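Local coordinates for beta-N-acetylglucosaminidase-like protein Glycoside hydrolase family 20 (PDB 6YHH), which probably hydrolyses terminal beta-linked N-acetylhexosamine residues, acting as a family 20 beta-N-acetylglucosaminidase (chitobiase) in bacterial chitin degradation, at residues M2-P13 with E118-N126. Residues are numbered along the deposited sequence; the frame is centred on the assembly and turned at random.
Sequences MQKEQLNLMPWP and ETLLQLLQN
Gln-122 reaches out from the last turns of helix 110-123, and each of its side-chain atoms has a neighbour among Asn-8, Leu-9 and Met-10. CB lies 3.6 Å from CD2 of Leu-9, CG passes Asn-8 O at 4.0 Å, and the chain beyond CG runs extended (chi2 -179°), delivering the amide to Met-10, with CD 3.5 Å from both Met-10 N and Met-10 O. Both polar atoms bond to that one residue: OE1 accepts from Met-10 N at 2.8 Å, the donor standing above the plane of the glutamine carbonyl, while NE2 gives a hydrogen to Met-10 O, also at 2.8 Å. This second bond lies in the plane of the Met-10 carbonyl, on a lone pair, and 7° out of the glutamine amide plane; the pair should hold the amide's rotation. A leucine here would probably leave the N and O of Met-10 without these mates and the loop less firmly held to the helix. Both segments belong to non-catalytic domain 2 of glycoside hydrolase family 20; the contact ties the lead-in to strand 15-19 against the helix of this alpha/beta domain, while Met-10, whose CB points away from the helix, packs on Leu-491 and Val-494 of helix 484-497. Farther along the loop, toward Leu-7, CD2 of Leu-123 meets CD1 of Leu-7 at 3.7 Å and CD2 of Leu-9 at 4.0 Å. Water 1 bridges the backbones, accepting from Asn-8 N and donating to Gln-122 O. At the far end Met-2, bent at chi2 and chi3, brings SD within 4.1 Å of CG of Gln-125.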
ATOM      1  N   MET A   2      24.828  18.049  19.318  1.00 37.03           N
ATOM      2  CA  MET A   2      24.231  18.744  18.144  1.00 34.72           C
ATOM      3  C   MET A   2      24.318  20.298  18.239  1.00 32.74           C
ATOM      4  O   MET A   2      24.396  20.882  19.340  1.00 32.19           O
ATOM      5  CB  MET A   2      22.710  18.402  17.985  1.00 39.50           C
ATOM      6  CG  MET A   2      22.346  16.909  18.007  1.00 49.37           C
ATOM      7  SD  MET A   2      23.251  15.930  16.795  1.00 59.79           S
ATOM      8  CE  MET A   2      22.545  16.650  15.305  1.00 63.72           C
ATOM      9  N   GLN A   3      24.250  20.920  17.051  1.00 28.18           N
ATOM     10  CA  GLN A   3      24.021  22.372  16.822  1.00 29.23           C
ATOM     11  C   GLN A   3      22.644  22.494  16.142  1.00 25.39           C
ATOM     12  O   GLN A   3      22.258  21.549  15.481  1.00 21.55           O
ATOM     13  CB  GLN A   3      25.052  22.887  15.817  1.00 27.62           C
ATOM     14  N   LYS A   4      21.915  23.614  16.256  1.00 24.68           N
ATOM     15  CA  LYS A   4      20.556  23.709  15.637  1.00 25.35           C
ATOM     16  C   LYS A   4      20.619  23.492  14.084  1.00 24.76           C
ATOM     17  O   LYS A   4      19.734  22.941  13.499  1.00 20.40           O
ATOM     18  CB  LYS A   4      19.799  25.018  16.037  1.00 29.21           C
ATOM     19  CG  LYS A   4      20.237  26.308  15.400  1.00 32.10           C
ATOM     20  CD  LYS A   4      19.287  27.448  15.833  1.00 30.58           C
ATOM     21  N   GLU A   5      21.727  23.858  13.449  1.00 24.49           N
ATOM     22  CA  GLU A   5      21.917  23.630  12.014  1.00 26.90           C
ATOM     23  C   GLU A   5      21.906  22.123  11.556  1.00 27.88           C
ATOM     24  O   GLU A   5      21.797  21.848  10.370  1.00 30.84           O
ATOM     25  CB  GLU A   5      23.246  24.307  11.571  1.00 29.54           C
ATOM     26  N   GLN A   6      22.020  21.166  12.466  1.00 25.07           N
ATOM     27  CA  GLN A   6      22.056  19.759  12.123  1.00 22.15           C
ATOM     28  C   GLN A   6      20.662  19.150  12.288  1.00 19.28           C
ATOM     29  O   GLN A   6      20.495  17.958  12.057  1.00 22.37           O
ATOM     30  CB  GLN A   6      23.005  19.063  13.090  1.00 25.64           C
ATOM     31  CG  GLN A   6      24.429  19.519  12.903  1.00 34.82           C
ATOM     32  CD  GLN A   6      25.328  18.948  13.986  1.00 40.26           C
ATOM     33  OE1 GLN A   6      25.484  19.538  15.038  1.00 42.69           O
ATOM     34  NE2 GLN A   6      25.858  17.769  13.750  1.00 46.36           N
ATOM     35  N   LEU A   7      19.705  19.933  12.780  1.00 13.62           N
ATOM     36  CA  LEU A   7      18.383  19.402  13.088  1.00 13.94           C
ATOM     37  C   LEU A   7      17.520  19.383  11.836  1.00 12.86           C
ATOM     38  O   LEU A   7      17.307  20.432  11.190  1.00 12.35           O
ATOM     39  CB  LEU A   7      17.683  20.183  14.221  1.00 15.32           C
ATOM     40  CG  LEU A   7      18.474  20.259  15.594  1.00 17.04           C
ATOM     41  CD1 LEU A   7      17.563  20.982  16.587  1.00 17.00           C
ATOM     42  CD2 LEU A   7      18.932  18.894  16.091  1.00 19.00           C
ATOM     43  N   ASN A   8      16.900  18.225  11.610  1.00 11.77           N
ATOM     44  CA  ASN A   8      15.976  18.112  10.462  1.00 11.85           C
ATOM     45  C   ASN A   8      14.546  18.276  10.802  1.00 11.16           C
ATOM     46  O   ASN A   8      13.728  17.350  10.703  1.00 13.34           O
ATOM     47  CB  ASN A   8      16.300  16.845   9.687  1.00 11.43           C
ATOM     48  CG  ASN A   8      17.740  16.866   9.183  1.00 11.60           C
ATOM     49  OD1 ASN A   8      18.143  17.818   8.534  1.00 11.41           O
ATOM     50  ND2 ASN A   8      18.506  15.812   9.484  1.00 13.04           N
ATOM     51  N   LEU A   9      14.204  19.518  11.200  1.00 11.66           N
ATOM     52  CA  LEU A   9      12.842  19.853  11.641  1.00 11.54           C
ATOM     53  C   LEU A   9      12.120  20.482  10.490  1.00 11.44           C
ATOM     54  O   LEU A   9      12.671  21.379   9.827  1.00 10.79           O
ATOM     55  CB  LEU A   9      12.815  20.843  12.823  1.00 11.94           C
ATOM     56  CG  LEU A   9      13.700  20.433  13.994  1.00 14.13           C
ATOM     57  CD1 LEU A   9      13.647  21.451  15.154  1.00 13.92           C
ATOM     58  CD2 LEU A   9      13.387  19.021  14.485  1.00 15.53           C
ATOM     59  N   MET A  10      10.850  20.121  10.246  1.00  9.94           N
ATOM     60  CA  MET A  10      10.106  20.688   9.136  1.00  9.98           C
ATOM     61  C   MET A  10       8.612  20.445   9.453  1.00  9.56           C
ATOM     62  O   MET A  10       8.235  19.297   9.705  1.00 10.22           O
ATOM     63  CB  MET A  10      10.410  20.046   7.788  1.00 10.10           C
ATOM     64  CG  MET A  10       9.763  20.787   6.643  1.00  9.64           C
ATOM     65  SD  MET A  10      10.192  20.110   5.002  1.00 10.37           S
ATOM     66  CE  MET A  10      11.981  20.258   4.979  1.00 11.16           C
ATOM     67  N   PRO A  11       7.758  21.477   9.514  1.00  9.39           N
ATOM     68  CA  PRO A  11       8.159  22.902   9.421  1.00  9.63           C
ATOM     69  C   PRO A  11       9.208  23.308  10.480  1.00  9.91           C
ATOM     70  O   PRO A  11       9.127  22.851  11.622  1.00 10.49           O
ATOM     71  CB  PRO A  11       6.850  23.624   9.710  1.00  9.87           C
ATOM     72  CG  PRO A  11       5.777  22.646   9.322  1.00  9.46           C
ATOM     73  CD  PRO A  11       6.297  21.313   9.760  1.00  9.09           C
ATOM     74  N   TRP A  12      10.121  24.203  10.079  1.00  9.95           N
ATOM     75  CA  TRP A  12      11.084  24.769  11.038  1.00  9.75           C
ATOM     76  C   TRP A  12      10.308  25.541  12.123  1.00  9.15           C
ATOM     77  O   TRP A  12       9.444  26.407  11.771  1.00  9.81           O
ATOM     78  CB  TRP A  12      12.030  25.694  10.324  1.00  9.62           C
ATOM     79  CG  TRP A  12      13.138  26.078  11.258  1.00 11.70           C
ATOM     80  CD1 TRP A  12      13.270  27.281  11.918  1.00 12.43           C
ATOM     81  CD2 TRP A  12      14.164  25.230  11.750  1.00 12.18           C
ATOM     82  NE1 TRP A  12      14.334  27.229  12.793  1.00 12.93           N
ATOM     83  CE2 TRP A  12      14.935  25.990  12.684  1.00 13.15           C
ATOM     84  CE3 TRP A  12      14.571  23.905  11.457  1.00 12.55           C
ATOM     85  CZ2 TRP A  12      16.063  25.455  13.342  1.00 14.09           C
ATOM     86  CZ3 TRP A  12      15.692  23.390  12.093  1.00 12.87           C
ATOM     87  CH2 TRP A  12      16.437  24.166  13.036  1.00 13.46           C
ATOM     88  N   PRO A  13      10.523  25.185  13.409  1.00 10.00           N
ATOM     89  CA  PRO A  13       9.709  25.811  14.452  1.00  9.81           C
ATOM     90  C   PRO A  13      10.025  27.310  14.654  1.00  9.52           C
ATOM     91  O   PRO A  13      11.096  27.810  14.264  1.00 10.74           O
ATOM     92  CB  PRO A  13      10.066  25.048  15.687  1.00 10.75           C
ATOM     93  CG  PRO A  13      10.510  23.672  15.181  1.00 11.45           C
ATOM     94  CD  PRO A  13      11.271  24.045  13.942  1.00 10.41           C
ATOM     95  N   GLU A 118       5.139  15.355  16.674  1.00  9.80           N
ATOM     96  CA  GLU A 118       5.807  15.295  15.360  1.00  9.36           C
ATOM     97  C   GLU A 118       7.155  15.954  15.398  1.00  9.23           C
ATOM     98  O   GLU A 118       8.110  15.457  14.851  1.00  9.94           O
ATOM     99  CB  GLU A 118       4.967  15.916  14.270  1.00  9.19           C
ATOM    100  CG  GLU A 118       3.618  15.207  14.099  1.00  9.74           C
ATOM    101  CD  GLU A 118       3.723  13.757  13.620  1.00  9.96           C
ATOM    102  OE1 GLU A 118       4.800  13.325  13.118  1.00 11.07           O
ATOM    103  OE2 GLU A 118       2.639  13.091  13.690  1.00 10.57           O
ATOM    104  N   THR A 119       7.257  17.081  16.089  1.00  8.45           N
ATOM    105  CA  THR A 119       8.548  17.729  16.246  1.00  9.35           C
ATOM    106  C   THR A 119       9.506  16.836  16.996  1.00  9.60           C
ATOM    107  O   THR A 119      10.717  16.765  16.651  1.00  9.75           O
ATOM    108  CB  THR A 119       8.399  19.094  16.956  1.00  9.77           C
ATOM    109  OG1 THR A 119       7.430  19.846  16.274  1.00 10.29           O
ATOM    110  CG2 THR A 119       9.697  19.839  16.985  1.00 10.28           C
ATOM    111  N   LEU A 120       9.030  16.257  18.106  1.00 10.53           N
ATOM    112  CA  LEU A 120       9.843  15.305  18.895  1.00 10.28           C
ATOM    113  C   LEU A 120      10.411  14.165  18.038  1.00 10.24           C
ATOM    114  O   LEU A 120      11.600  13.836  18.126  1.00 10.44           O
ATOM    115  CB  LEU A 120       9.079  14.812  20.149  1.00 11.44           C
ATOM    116  CG  LEU A 120       9.917  13.985  21.103  1.00 10.80           C
ATOM    117  CD1 LEU A 120      11.246  14.551  21.506  1.00 11.83           C
ATOM    118  CD2 LEU A 120       9.054  13.604  22.276  1.00 11.71           C
ATOM    119  N   LEU A 121       9.593  13.539  17.203  1.00 10.59           N
ATOM    120  CA  LEU A 121      10.129  12.504  16.297  1.00  9.92           C
ATOM    121  C   LEU A 121      11.228  13.028  15.425  1.00 10.34           C
ATOM    122  O   LEU A 121      12.218  12.324  15.166  1.00 10.85           O
ATOM    123  CB  LEU A 121       8.990  11.948  15.462  1.00 10.54           C
ATOM    124  CG  LEU A 121       8.024  11.053  16.229  1.00 10.20           C
ATOM    125  CD1 LEU A 121       6.790  10.762  15.392  1.00 10.51           C
ATOM    126  CD2 LEU A 121       8.727   9.765  16.690  1.00 11.59           C
ATOM    127  N   GLN A 122      11.069  14.281  14.957  1.00 10.09           N
ATOM    128  CA  GLN A 122      12.112  14.858  14.093  1.00 11.33           C
ATOM    129  C   GLN A 122      13.350  15.209  14.808  1.00 10.56           C
ATOM    130  O   GLN A 122      14.428  15.247  14.170  1.00 11.45           O
ATOM    131  CB  GLN A 122      11.557  16.071  13.374  1.00  9.79           C
ATOM    132  CG  GLN A 122      10.464  15.743  12.350  1.00 10.40           C
ATOM    133  CD  GLN A 122       9.958  16.994  11.627  1.00 11.66           C
ATOM    134  OE1 GLN A 122      10.133  18.120  12.104  1.00 11.28           O
ATOM    135  NE2 GLN A 122       9.273  16.791  10.487  1.00 11.95           N
ATOM    136  N   LEU A 123      13.255  15.346  16.132  1.00 11.18           N
ATOM    137  CA  LEU A 123      14.443  15.645  16.908  1.00 12.87           C
ATOM    138  C   LEU A 123      15.312  14.456  17.214  1.00 13.33           C
ATOM    139  O   LEU A 123      16.473  14.596  17.655  1.00 12.43           O
ATOM    140  CB  LEU A 123      14.058  16.278  18.264  1.00 14.78           C
ATOM    141  CG  LEU A 123      13.911  17.746  18.522  1.00 19.10           C
ATOM    142  CD1 LEU A 123      13.715  17.901  20.063  1.00 20.87           C
ATOM    143  CD2 LEU A 123      15.132  18.576  18.037  1.00 16.31           C
ATOM    144  N   LEU A 124      14.778  13.257  16.993  1.00 12.43           N
ATOM    145  CA  LEU A 124      15.544  11.981  17.226  1.00 12.57           C
ATOM    146  C   LEU A 124      16.829  11.944  16.534  1.00 12.76           C
ATOM    147  O   LEU A 124      16.904  12.219  15.296  1.00 13.67           O
ATOM    148  CB  LEU A 124      14.690  10.784  16.825  1.00 13.70           C
ATOM    149  CG  LEU A 124      15.293   9.401  17.217  1.00 15.07           C
ATOM    150  CD1 LEU A 124      15.354   9.217  18.703  1.00 16.19           C
ATOM    151  CD2 LEU A 124      14.473   8.361  16.440  1.00 17.35           C
ATOM    152  N   GLN A 125      17.885  11.647  17.279  1.00 11.90           N
ATOM    153  CA  GLN A 125      19.231  11.500  16.779  1.00 13.65           C
ATOM    154  C   GLN A 125      19.741  10.110  17.158  1.00 15.12           C
ATOM    155  O   GLN A 125      19.143   9.403  17.971  1.00 13.43           O
ATOM    156  CB  GLN A 125      20.187  12.567  17.361  1.00 13.79           C
ATOM    157  CG  GLN A 125      19.698  13.999  17.187  1.00 15.08           C
ATOM    158  CD  GLN A 125      19.479  14.452  15.785  1.00 18.11           C
ATOM    159  OE1 GLN A 125      18.453  15.158  15.475  1.00 23.30           O
ATOM    160  NE2 GLN A 125      20.453  14.240  14.959  1.00 20.03           N
ATOM    161  N   ASN A 126      20.879   9.754  16.577  1.00 16.75           N
ATOM    162  CA  ASN A 126      21.591   8.542  17.000  1.00 16.97           C
ATOM    163  C   ASN A 126      23.071   8.703  16.737  1.00 18.66           C
ATOM    164  O   ASN A 126      23.458   9.564  15.924  1.00 19.25           O
ATOM    165  CB  ASN A 126      21.053   7.278  16.284  1.00 18.09           C
ATOM    166  CG  ASN A 126      21.108   7.360  14.777  1.00 24.33           C
ATOM    167  OD1 ASN A 126      22.226   7.160  14.160  1.00 22.30           O
ATOM    168  ND2 ASN A 126      19.864   7.454  14.127  1.00 25.16           N
TER
HETATM  169  O   HOH W   1      16.884  15.928  13.207  1.00 15.67           O
HETATM  170  O   HOH W   2       9.155  20.456  13.267  1.00 10.61           O